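PDB 4JZ5: Gp26 from Listeria phage P40, which probably cleaves the glycan strands of Listeria cell-wall peptidoglycan during phage release, as the family 25 glycosyl hydrolase domain of the endolysin Ply40. Local coordinates for residues D137-K140 against G141-V145; K103-L107 against G108-T112. All coordinates share one frame; numbering follows the deposited sequence.

Contact 1: D137-K140 against G141-V145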
loop_
_atom_site.group_PDB
_atom_site.type_symbol
_atom_site.label_atom_id
_atom_site.label_comp_id
_atom_site.label_asym_id
_atom_site.label_seq_id
_atom_site.Cartn_x
_atom_site.Cartn_y
_atom_site.Cartn_z
ATOM N N ASP A 137 -4.069 -11.699 9.348
ATOM C CA ASP A 137 -4.087 -12.065 10.749
ATOM C C ASP A 137 -2.668 -12.203 11.276
ATOM O O ASP A 137 -2.374 -11.804 12.410
ATOM C CB ASP A 137 -4.772 -13.410 10.952
ATOM C CG ASP A 137 -6.277 -13.394 10.694
ATOM O OD1 ASP A 137 -6.870 -12.321 10.523
ATOM O OD2 ASP A 137 -6.864 -14.502 10.688
ATOM N N HIS A 138 -1.784 -12.821 10.503
ATOM C CA HIS A 138 -0.426 -13.017 10.971
ATOM C C HIS A 138 0.291 -11.691 11.177
ATOM O O HIS A 138 0.926 -11.464 12.210
ATOM C CB HIS A 138 0.352 -13.922 10.018
ATOM C CG HIS A 138 1.662 -14.356 10.571
ATOM N ND1 HIS A 138 1.753 -15.311 11.557
ATOM C CD2 HIS A 138 2.930 -13.962 10.309
ATOM C CE1 HIS A 138 3.023 -15.486 11.878
ATOM N NE2 HIS A 138 3.757 -14.684 11.133
ATOM N N VAL A 139 0.199 -10.806 10.193
ATOM C CA VAL A 139 0.891 -9.532 10.298
ATOM C C VAL A 139 0.347 -8.703 11.474
ATOM O O VAL A 139 1.118 -8.126 12.242
ATOM C CB VAL A 139 0.800 -8.745 8.984
ATOM C CG1 VAL A 139 1.450 -7.381 9.133
ATOM C CG2 VAL A 139 1.436 -9.525 7.848
ATOM N N LYS A 140 -0.969 -8.642 11.608
ATOM C CA LYS A 140 -1.579 -7.912 12.728
ATOM C C LYS A 140 -1.120 -8.508 14.054
ATOM O O LYS A 140 -0.765 -7.771 14.987
ATOM C CB LYS A 140 -3.108 -7.944 12.638
ATOM C CG LYS A 140 -3.663 -7.044 11.540
ATOM C CD LYS A 140 -5.163 -7.189 11.355
ATOM C CE LYS A 140 -5.991 -6.824 12.585
ATOM N NZ LYS A 140 -5.830 -5.398 12.986
ATOM N N GLY A 141 -1.121 -9.830 14.153
ATOM C CA GLY A 141 -0.750 -10.483 15.391
ATOM C C GLY A 141 0.707 -10.321 15.767
ATOM O O GLY A 141 1.039 -10.372 16.951
ATOM N N GLN A 142 1.570 -10.159 14.772
ATOM C CA GLN A 142 2.991 -9.970 15.021
ATOM C C GLN A 142 3.345 -8.542 15.402
ATOM O O GLN A 142 4.285 -8.326 16.166
ATOM C CB GLN A 142 3.815 -10.377 13.796
ATOM C CG GLN A 142 3.786 -11.869 13.472
ATOM C CD GLN A 142 4.390 -12.749 14.558
ATOM O OE1 GLN A 142 3.720 -13.632 15.090
ATOM N NE2 GLN A 142 5.650 -12.521 14.880
ATOM N N THR A 143 2.603 -7.574 14.882
ATOM C CA THR A 143 3.007 -6.179 14.967
ATOM C C THR A 143 2.080 -5.270 15.773
ATOM O O THR A 143 2.527 -4.256 16.282
ATOM C CB THR A 143 3.128 -5.551 13.560
ATOM O OG1 THR A 143 1.833 -5.458 12.946
ATOM C CG2 THR A 143 4.101 -6.329 12.684
ATOM N N GLY A 144 0.794 -5.585 15.840
ATOM C CA GLY A 144 -0.164 -4.671 16.450
ATOM C C GLY A 144 -0.481 -3.457 15.592
ATOM O O GLY A 144 -1.183 -2.554 16.062
ATOM N N VAL A 145 0.042 -3.421 14.372
ATOM C CA VAL A 145 -0.185 -2.311 13.454
ATOM C C VAL A 145 -1.382 -2.675 12.594
ATOM O O VAL A 145 -1.611 -3.855 12.297
ATOM C CB VAL A 145 1.073 -2.078 12.594
ATOM C CG1 VAL A 145 0.861 -0.965 11.560
ATOM C CG2 VAL A 145 2.253 -1.738 13.489
HETATM O O HOH W 1 0.670 -13.365 14.453
HETATM O O HOH W 2 -3.359 -4.894 14.228
#
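T143 closes the last turn of helix 128-143 against V139, and the chain then leaves through an ST turn toward strand 147-152, the second strand of a beta-alpha-beta unit that opens with strand 114-117. The hydroxyl of T143 works in both directions: OG1 donates to V139 O at 2.9 Å and accepts the backbone N-H of V145 at 3.1 Å. The first bond comes from above the carbonyl plane of V139, well off a lone pair. A T143 chi1 of 67° sets OG1 between its own backbone N and carbonyl carbon, where it can lean back to the preceding turn while also meeting V145. The backbone N of T143, by contrast, makes only weak bonds, to V139 O and K140 O. K140 O is taken more firmly by G144 N at 2.8 Å, and G144 itself leaves the helix with positive phi. Just before T143, G141 N bonds to D137 O and Q142 N to H138 O. H138 O has a second donor, a water that also donates to Q142 OE1. The bent side chain of Q142 lays CG over one face of the imidazole, 3.9 Å from the ring centroid, a CH-pi contact displaced toward the rim, and its amide runs nearly parallel to the ring, 13° apart. H138 NE2 is bonded to N95 of helix 87-106, which would hold the ring's rotation while Q142 CG lies over its face. V139 turns inward against A94, L114 and V147. K140 folds at chi3 and chi4 toward the exit of the helix, where NZ forms a salt bridge with D167. A water accepts from K140 NZ at 2.8 Å and donates to V145 O at 2.8 Å.

Contact 2: K103-L107 against G108-T112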
loop_
_atom_site.group_PDB
_atom_site.type_symbol
_atom_site.label_atom_id
_atom_site.label_comp_id
_atom_site.label_asym_id
_atom_site.label_seq_id
_atom_site.Cartn_x
_atom_site.Cartn_y
_atom_site.Cartn_z
ATOM N N LYS A 103 12.783 -3.622 9.649
ATOM C CA LYS A 103 13.908 -2.955 9.001
ATOM C C LYS A 103 13.734 -1.436 9.029
ATOM O O LYS A 103 14.672 -0.689 9.293
ATOM C CB LYS A 103 14.041 -3.422 7.558
ATOM C CG LYS A 103 14.595 -4.817 7.359
ATOM C CD LYS A 103 14.585 -5.181 5.878
ATOM C CE LYS A 103 15.052 -6.599 5.646
ATOM N NZ LYS A 103 16.502 -6.749 5.925
ATOM N N CYS A 104 12.519 -0.978 8.748
ATOM C CA CYS A 104 12.247 0.446 8.826
ATOM C C CYS A 104 12.492 0.963 10.238
ATOM O O CYS A 104 13.122 1.993 10.429
ATOM C CB CYS A 104 10.813 0.737 8.417
ATOM S SG CYS A 104 10.511 0.483 6.642
ATOM N N ARG A 105 12.001 0.236 11.239
ATOM C CA ARG A 105 12.182 0.675 12.618
ATOM C C ARG A 105 13.659 0.660 13.027
ATOM O O ARG A 105 14.093 1.514 13.800
ATOM C CB ARG A 105 11.334 -0.163 13.582
ATOM C CG ARG A 105 9.837 -0.027 13.355
ATOM C CD ARG A 105 9.054 -0.285 14.638
ATOM N NE ARG A 105 9.334 0.756 15.621
ATOM C CZ ARG A 105 9.890 0.578 16.813
ATOM N NH1 ARG A 105 10.234 -0.626 17.254
ATOM N NH2 ARG A 105 10.102 1.640 17.556
ATOM N N GLN A 106 14.441 -0.286 12.512
ATOM C CA GLN A 106 15.872 -0.321 12.767
ATOM C C GLN A 106 16.559 0.955 12.290
ATOM O O GLN A 106 17.565 1.369 12.871
ATOM C CB GLN A 106 16.506 -1.536 12.094
ATOM C CG GLN A 106 18.004 -1.674 12.318
ATOM C CD GLN A 106 18.351 -2.390 13.606
ATOM O OE1 GLN A 106 17.566 -3.189 14.119
ATOM N NE2 GLN A 106 19.538 -2.114 14.132
ATOM N N LEU A 107 16.034 1.577 11.236
ATOM C CA LEU A 107 16.590 2.813 10.697
ATOM C C LEU A 107 16.004 4.040 11.382
ATOM O O LEU A 107 16.311 5.168 11.012
ATOM C CB LEU A 107 16.325 2.879 9.201
ATOM C CG LEU A 107 17.000 1.758 8.408
ATOM C CD1 LEU A 107 16.414 1.672 7.007
ATOM C CD2 LEU A 107 18.504 1.971 8.359
ATOM N N GLY A 108 15.165 3.812 12.390
ATOM C CA GLY A 108 14.549 4.887 13.152
ATOM C C GLY A 108 13.210 5.339 12.609
ATOM O O GLY A 108 12.576 6.209 13.212
ATOM N N ALA A 109 12.775 4.757 11.491
ATOM C CA ALA A 109 11.534 5.177 10.870
ATOM C C ALA A 109 10.364 4.457 11.541
ATOM O O ALA A 109 10.545 3.445 12.250
ATOM C CB ALA A 109 11.583 4.906 9.388
ATOM N N GLU A 110 9.169 5.001 11.377
ATOM C CA GLU A 110 8.005 4.443 12.035
ATOM C C GLU A 110 6.817 4.367 11.078
ATOM O O GLU A 110 6.006 5.282 11.016
ATOM C CB GLU A 110 7.645 5.285 13.264
ATOM C CG GLU A 110 8.765 5.375 14.312
ATOM C CD GLU A 110 8.981 4.083 15.091
ATOM O OE1 GLU A 110 8.162 3.147 14.951
ATOM O OE2 GLU A 110 9.980 4.005 15.845
ATOM N N PRO A 111 6.689 3.257 10.351
ATOM C CA PRO A 111 5.492 3.102 9.514
ATOM C C PRO A 111 4.238 3.027 10.369
ATOM O O PRO A 111 4.285 2.441 11.460
ATOM C CB PRO A 111 5.728 1.760 8.816
ATOM C CG PRO A 111 7.211 1.461 8.980
ATOM C CD PRO A 111 7.558 2.072 10.308
ATOM N N THR A 112 3.134 3.588 9.900
ATOM C CA THR A 112 1.917 3.626 10.703
ATOM C C THR A 112 0.787 2.762 10.169
ATOM O O THR A 112 -0.278 2.718 10.761
ATOM C CB THR A 112 1.391 5.051 10.852
ATOM O OG1 THR A 112 1.152 5.599 9.564
ATOM C CG2 THR A 112 2.403 5.925 11.605
HETATM O O HOH W 3 12.571 3.100 15.435
#
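E110 OE1 accepts a 2.7 Å bond from R105 NE, half of a two-pronged salt bridge just beyond the Schellman motif that ends helix 87-106. The other half joins R105 NH2 to E110 OE2 at 2.9 Å, so the guanidinium presents its NE side edge to both carboxylate oxygens. OE2 uses its syn lone pair, whereas NE meets OE1 on the syn side but 21° out of the carboxylate plane; the two flat groups are turned 40° against each other. Both chains must bend to meet: R105 kinks at chi3 (66°), and E110 folds back at chi2 although its CB starts away from the helix. A water lies within bonding distance of both E110 OE2 and R105 O, bridging the carboxylate and the backbone of its partner. The carbonyls of the last turn are taken up by the residues that follow. G108, whose positive phi belongs to the Schellman motif, gives its N to R105 O at 2.9 Å from well above the carbonyl plane, and A109 N reaches back to C104 O at 3.0 Å. A109 O then faces R105 CA in a CA-H...O contact. Beneath this polar layer the loop runs over the buried face of the helix, bringing A109 and P111 close to C104. C104 also packs on L62 and A66 of helix 62-72 and on L78 of strand 76-81, while A109 and P111 rest on F76 of the same strand. The loop is thus joined to the helix by charge outside and by packing inside, where P111 CG rests against C104 CB at 3.7 Å.

Following the chain, contact 2 comes first, where helix 87-106 ends and the 108-112 loop doubles back beside its last turn before leading into strand 114-117. Contact 1 follows in series at the end of helix 128-143, just before strand 147-152. Each closes a short local turn, and the two neither nest nor cross. Both mark a helix-to-strand passage, feeding two adjacent parallel strands, 114-117 and 147-152. Although their centres lie about 16 Å apart, the exits converge: V145 CG1 packs 3.9 Å from T112 O. Helix 87-106 joins them further, since V145 also touches its Y101 and H138 its I91 and A94.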